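Long-range contacts in outer surface protein (Borrelia burgdorferi, PDB 5IZT), which is a plasmid-encoded outer surface protein of the Lyme disease spirochaete, of undetermined function, with a helical domain related to the complement-regulator-binding protein BbCRASP-1: residues A[217-222]-A[237-242]; A[284-289]-A[379-384]. All coordinates share one frame; numbering follows the deposited sequence.

Contact 1: residues A[217-222]-A[237-242]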
loop_
_atom_site.group_PDB
_atom_site.type_symbol
_atom_site.label_atom_id
_atom_site.label_comp_id
_atom_site.label_asym_id
_atom_site.label_seq_id
_atom_site.Cartn_x
_atom_site.Cartn_y
_atom_site.Cartn_z
ATOM N N ALA A 217 0.707 -5.959 16.058
ATOM C CA ALA A 217 1.116 -6.235 14.680
ATOM C C ALA A 217 2.562 -5.817 14.404
ATOM O O ALA A 217 3.307 -6.529 13.723
ATOM C CB ALA A 217 0.166 -5.547 13.700
ATOM N N PHE A 218 2.961 -4.634 14.862
ATOM C CA PHE A 218 4.320 -4.191 14.573
ATOM C C PHE A 218 5.347 -4.948 15.397
ATOM O O PHE A 218 6.511 -5.022 15.009
ATOM C CB PHE A 218 4.445 -2.686 14.823
ATOM C CG PHE A 218 3.614 -1.845 13.886
ATOM C CD1 PHE A 218 3.414 -2.251 12.567
ATOM C CD2 PHE A 218 3.045 -0.647 14.312
ATOM C CE1 PHE A 218 2.657 -1.464 11.684
ATOM C CE2 PHE A 218 2.290 0.145 13.443
ATOM C CZ PHE A 218 2.102 -0.265 12.116
ATOM N N GLU A 219 4.957 -5.494 16.543
ATOM C CA GLU A 219 5.907 -6.292 17.310
ATOM C C GLU A 219 6.286 -7.576 16.580
ATOM O O GLU A 219 7.382 -8.115 16.797
ATOM C CB GLU A 219 5.330 -6.615 18.691
ATOM C CG GLU A 219 6.367 -7.140 19.677
ATOM C CD GLU A 219 5.870 -7.111 21.106
ATOM O OE1 GLU A 219 4.662 -7.331 21.306
ATOM O OE2 GLU A 219 6.681 -6.860 22.023
ATOM N N LEU A 220 5.409 -8.073 15.714
ATOM C CA LEU A 220 5.580 -9.375 15.081
ATOM C C LEU A 220 6.465 -9.338 13.842
ATOM O O LEU A 220 6.697 -10.389 13.236
ATOM C CB LEU A 220 4.207 -9.957 14.707
ATOM C CG LEU A 220 3.362 -10.319 15.929
ATOM C CD1 LEU A 220 1.956 -10.669 15.452
ATOM C CD2 LEU A 220 4.016 -11.487 16.640
ATOM N N LEU A 221 6.918 -8.167 13.419
ATOM C CA LEU A 221 7.670 -8.049 12.174
ATOM C C LEU A 221 8.929 -7.217 12.384
ATOM O O LEU A 221 9.000 -6.386 13.293
ATOM C CB LEU A 221 6.804 -7.410 11.081
ATOM C CG LEU A 221 5.556 -8.173 10.667
ATOM C CD1 LEU A 221 4.692 -7.266 9.826
ATOM C CD2 LEU A 221 5.954 -9.423 9.873
ATOM N N ASP A 222 9.928 -7.462 11.539
ATOM C CA ASP A 222 11.052 -6.554 11.360
ATOM C C ASP A 222 10.764 -5.627 10.185
ATOM O O ASP A 222 9.855 -5.860 9.397
ATOM C CB ASP A 222 12.342 -7.316 11.068
ATOM C CG ASP A 222 12.838 -8.120 12.246
ATOM O OD1 ASP A 222 12.422 -7.820 13.384
ATOM O OD2 ASP A 222 13.658 -9.047 12.029
ATOM N N GLN A 237 13.262 -4.225 14.733
ATOM C CA GLN A 237 11.863 -4.601 14.851
ATOM C C GLN A 237 10.974 -3.457 14.369
ATOM O O GLN A 237 11.308 -2.276 14.521
ATOM C CB GLN A 237 11.555 -4.956 16.307
ATOM C CG GLN A 237 10.455 -5.990 16.506
ATOM C CD GLN A 237 10.470 -6.561 17.912
ATOM O OE1 GLN A 237 11.276 -6.150 18.744
ATOM N NE2 GLN A 237 9.583 -7.512 18.181
ATOM N N LEU A 238 9.821 -3.807 13.785
ATOM C CA LEU A 238 8.979 -2.775 13.173
ATOM C C LEU A 238 8.331 -1.860 14.214
ATOM O O LEU A 238 7.948 -0.733 13.881
ATOM C CB LEU A 238 7.903 -3.429 12.283
ATOM C CG LEU A 238 6.924 -2.547 11.507
ATOM C CD1 LEU A 238 7.692 -1.491 10.694
ATOM C CD2 LEU A 238 6.026 -3.403 10.601
ATOM N N ASN A 239 8.241 -2.293 15.473
ATOM C CA ASN A 239 7.700 -1.451 16.533
ATOM C C ASN A 239 8.773 -0.638 17.247
ATOM O O ASN A 239 8.479 -0.019 18.278
ATOM C CB ASN A 239 6.957 -2.307 17.573
ATOM C CG ASN A 239 7.909 -3.170 18.387
ATOM O OD1 ASN A 239 9.048 -3.383 17.987
ATOM N ND2 ASN A 239 7.455 -3.648 19.541
ATOM N N SER A 240 9.999 -0.620 16.731
ATOM C CA SER A 240 11.098 -0.060 17.493
ATOM C C SER A 240 11.152 1.461 17.355
ATOM O O SER A 240 10.606 2.064 16.423
ATOM C CB SER A 240 12.436 -0.677 17.057
ATOM O OG SER A 240 12.679 -0.396 15.687
ATOM N N ASN A 241 11.836 2.080 18.314
ATOM C CA ASN A 241 12.087 3.517 18.292
ATOM C C ASN A 241 13.374 3.782 17.513
ATOM O O ASN A 241 14.408 4.167 18.053
ATOM C CB ASN A 241 12.171 4.062 19.713
ATOM C CG ASN A 241 12.334 5.565 19.745
ATOM O OD1 ASN A 241 12.018 6.255 18.774
ATOM N ND2 ASN A 241 12.828 6.085 20.865
ATOM N N THR A 242 13.291 3.541 16.212
ATOM C CA THR A 242 14.366 3.812 15.274
ATOM C C THR A 242 13.784 4.519 14.065
ATOM O O THR A 242 12.616 4.303 13.717
ATOM C CB THR A 242 15.069 2.525 14.813
ATOM O OG1 THR A 242 14.119 1.693 14.133
ATOM C CG2 THR A 242 15.639 1.753 15.993
#

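Contact 2: residues A[284-289]-A[379-384]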
loop_
_atom_site.group_PDB
_atom_site.type_symbol
_atom_site.label_atom_id
_atom_site.label_comp_id
_atom_site.label_asym_id
_atom_site.label_seq_id
_atom_site.Cartn_x
_atom_site.Cartn_y
_atom_site.Cartn_z
ATOM N N ARG A 284 0.766 -11.346 10.891
ATOM C CA ARG A 284 1.929 -11.103 10.036
ATOM C C ARG A 284 1.528 -11.024 8.562
ATOM O O ARG A 284 1.908 -10.081 7.857
ATOM C CB ARG A 284 2.984 -12.201 10.236
ATOM C CG ARG A 284 3.749 -12.123 11.558
ATOM C CD ARG A 284 4.875 -13.156 11.655
ATOM N NE ARG A 284 5.586 -13.010 12.926
ATOM C CZ ARG A 284 5.544 -13.896 13.919
ATOM N NH1 ARG A 284 4.835 -15.011 13.789
ATOM N NH2 ARG A 284 6.227 -13.674 15.035
ATOM N N GLU A 285 0.786 -12.028 8.072
ATOM C CA GLU A 285 0.379 -12.025 6.665
ATOM C C GLU A 285 -0.453 -10.787 6.328
ATOM O O GLU A 285 -0.297 -10.214 5.242
ATOM C CB GLU A 285 -0.409 -13.288 6.308
ATOM C CG GLU A 285 0.354 -14.613 6.410
ATOM C CD GLU A 285 -0.435 -15.788 5.801
ATOM O OE1 GLU A 285 -1.331 -16.345 6.470
ATOM O OE2 GLU A 285 -0.179 -16.131 4.622
ATOM N N LEU A 286 -1.365 -10.375 7.219
ATOM C CA LEU A 286 -2.185 -9.196 6.937
ATOM C C LEU A 286 -1.319 -7.955 6.809
ATOM O O LEU A 286 -1.454 -7.187 5.847
ATOM C CB LEU A 286 -3.247 -8.969 8.024
ATOM C CG LEU A 286 -4.348 -10.034 8.102
ATOM C CD1 LEU A 286 -5.129 -9.854 9.397
ATOM C CD2 LEU A 286 -5.267 -9.931 6.889
ATOM N N MET A 287 -0.430 -7.731 7.782
ATOM C CA MET A 287 0.379 -6.515 7.751
ATOM C C MET A 287 1.383 -6.550 6.604
ATOM O O MET A 287 1.616 -5.526 5.947
ATOM C CB MET A 287 1.100 -6.311 9.087
ATOM C CG MET A 287 1.963 -5.041 9.095
ATOM S SD MET A 287 1.031 -3.516 8.756
ATOM C CE MET A 287 -0.013 -3.403 10.220
ATOM N N ILE A 288 1.986 -7.714 6.343
ATOM C CA ILE A 288 2.919 -7.812 5.221
ATOM C C ILE A 288 2.201 -7.494 3.910
ATOM O O ILE A 288 2.770 -6.849 3.018
ATOM C CB ILE A 288 3.580 -9.206 5.186
ATOM C CG1 ILE A 288 4.638 -9.332 6.283
ATOM C CG2 ILE A 288 4.195 -9.494 3.796
ATOM C CD1 ILE A 288 5.173 -10.753 6.468
ATOM N N SER A 289 0.951 -7.944 3.761
ATOM C CA SER A 289 0.234 -7.673 2.518
ATOM C C SER A 289 -0.012 -6.184 2.348
ATOM O O SER A 289 0.012 -5.678 1.223
ATOM C CB SER A 289 -1.094 -8.438 2.449
ATOM O OG SER A 289 -2.115 -7.830 3.246
ATOM N N ASP A 379 -7.092 -13.600 1.423
ATOM C CA ASP A 379 -6.708 -13.881 0.042
ATOM C C ASP A 379 -6.896 -12.662 -0.848
ATOM O O ASP A 379 -6.068 -12.396 -1.731
ATOM C CB ASP A 379 -7.506 -15.073 -0.490
ATOM C CG ASP A 379 -7.059 -16.388 0.118
ATOM O OD1 ASP A 379 -5.844 -16.703 0.051
ATOM O OD2 ASP A 379 -7.911 -17.074 0.725
ATOM N N ASN A 380 -7.984 -11.917 -0.645
ATOM C CA ASN A 380 -8.197 -10.702 -1.426
ATOM C C ASN A 380 -7.083 -9.689 -1.185
ATOM O O ASN A 380 -6.634 -9.009 -2.117
ATOM C CB ASN A 380 -9.545 -10.077 -1.073
ATOM C CG ASN A 380 -10.729 -10.887 -1.547
ATOM O OD1 ASN A 380 -10.664 -11.645 -2.524
ATOM N ND2 ASN A 380 -11.842 -10.723 -0.846
ATOM N N MET A 381 -6.640 -9.543 0.066
ATOM C CA MET A 381 -5.564 -8.596 0.356
ATOM C C MET A 381 -4.235 -9.048 -0.244
ATOM O O MET A 381 -3.502 -8.240 -0.828
ATOM C CB MET A 381 -5.434 -8.412 1.864
ATOM C CG MET A 381 -6.624 -7.670 2.462
ATOM S SD MET A 381 -6.599 -7.661 4.283
ATOM C CE MET A 381 -7.381 -6.073 4.613
ATOM N N GLN A 382 -3.915 -10.339 -0.123
ATOM C CA GLN A 382 -2.683 -10.850 -0.716
ATOM C C GLN A 382 -2.731 -10.813 -2.240
ATOM O O GLN A 382 -1.709 -10.526 -2.889
ATOM C CB GLN A 382 -2.409 -12.264 -0.195
ATOM C CG GLN A 382 -1.960 -12.270 1.286
ATOM C CD GLN A 382 -1.724 -13.666 1.833
ATOM O OE1 GLN A 382 -2.455 -14.609 1.507
ATOM N NE2 GLN A 382 -0.686 -13.812 2.664
ATOM N N ASN A 383 -3.908 -11.037 -2.831
ATOM C CA ASN A 383 -4.020 -10.972 -4.290
ATOM C C ASN A 383 -3.853 -9.537 -4.780
ATOM O O ASN A 383 -3.246 -9.292 -5.835
ATOM C CB ASN A 383 -5.373 -11.552 -4.734
ATOM C CG ASN A 383 -5.426 -13.077 -4.602
ATOM O OD1 ASN A 383 -4.389 -13.736 -4.583
ATOM N ND2 ASN A 383 -6.634 -13.640 -4.527
ATOM N N ALA A 384 -4.364 -8.568 -4.014
ATOM C CA ALA A 384 -4.147 -7.169 -4.378
ATOM C C ALA A 384 -2.669 -6.797 -4.292
ATOM O O ALA A 384 -2.146 -6.119 -5.194
ATOM C CB ALA A 384 -4.988 -6.248 -3.493
HETATM O O HOH W 1 1.035 -11.581 3.276
#

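Contact 1: residues A[217-222]-A[237-242]
Two hydrogen bonds donated by neighbouring residues, Q237 and L238, tie residues 237-242 to residues 217-222. In the conformer described here, one of two modelled for this side chain, the amide of Q237 sends NE2 to the backbone O of E219, 2.7 Å away. In this copy the bond lies in the carbonyl plane on a lone pair, and the acceptor is also nearly in the amide plane, so it appears well directed at both ends. CG of Q237 stands roughly anti to its own backbone N (chi1 -150°), and the extended chain then carries the amide alongside the E219 side chain, both pointing the same way. The second bond is between backbones: L238 N to L221 O, 2.8 Å, nearly straight at 165°. It belongs to a single bridge pairing D222 with Q237, which does not grow into a sheet.

The hydrophobic side of the contact belongs to L238. Its methyl CD2 lies 3.5 Å from CD1 of F218, approaching the ring obliquely, and 4.1 Å from CB of L221, whose side chain runs alongside in the same direction. N239 adds an aliphatic touch, CB to CB of F218 at 3.7 Å, while its ND2 is engaged by the carbonyl of K214. Beyond the leucine, F218 continues onto R249 and Y253 of helix 243-255 and onto M287 of helix 280-316.

Q237 to S240 form a type I beta turn, in which Q237 O accepts from both S240 N and S240 OG, the hydroxyl bond being 2.6 Å long. Downstream, T242 N-caps helix 243-255 through A245 N. The whole is an irregular loop pairing made of an isolated beta bridge and a type I turn, with a leucine set against a phenylalanine, leading into a capped helix.

Contact 2: residues A[284-289]-A[379-384]
M381 and Q382 meet E285, L286 and S289 where helices 280-316 and 366-395 run side by side, and these two consecutive residues carry the contact for the second helix. M381 comes first, and its bond from CA to CB points toward helix 280-316. Its CB lies 3.6 Å from OG of S289, while SD, further along the chain, reaches CD2 of L286 at 3.7 Å, the two side chains crossing at a slant. The serine hydroxyl faces this apolar neighbour without being left unsatisfied: with chi1 at 77°, OG turns back to the helix and donates to L286 O over 2.8 Å, and it is also hydrogen-bonded with NE1 of W346.

Q382 supplies the polar half. CG passes S289, 4.1 Å from its CB, and the chain extends from there to bring the amide beside E285. NE2 donates to OE2 of E285 at 3.1 Å. The oxygen is met from above the carboxylate plane, 56° out of it, and the amide and carboxylate planes are steeply turned against each other. A water takes a second bond from the same nitrogen, 2.9 Å from NE2, and donates to the backbone O of E285, so one amide group grips both the side chain and the main chain of the glutamate, one directly and one through solvent. Together the two partners should fix the rotation of the amide.

The short helical segments point broadly the same way, their axes 34° apart and 9.3 Å at closest approach, a usual spacing for packed helices. Helix 322-359 fills in beside them: W346, Q349 and A350 cover M381, while L378, lying just before the second segment on helix 366-395, packs on both E285 and L286.

Overall arrangement
After helix 179-197 the chain enters a long loop region, and contact 1 joins two parts of it, 217-222 and 237-242, closing a loop whose middle, 226-233, is not modelled, before helix 243-255 begins. Contact 2 opens only later, on helix 280-316, and closes on helix 366-395 after 89 mostly helical residues that include helix 322-359. The contacts are therefore in series, one local and one far-reaching, neither nested nor crossed. The centres of contact 1 and contact 2 are about 18 Å apart. They nevertheless meet directly: F218 and L221 pack against M287, L221 also against I288, and R284 NE probably bonds L220 O. Helix 280-316 thus joins the loop region to the helical bundle.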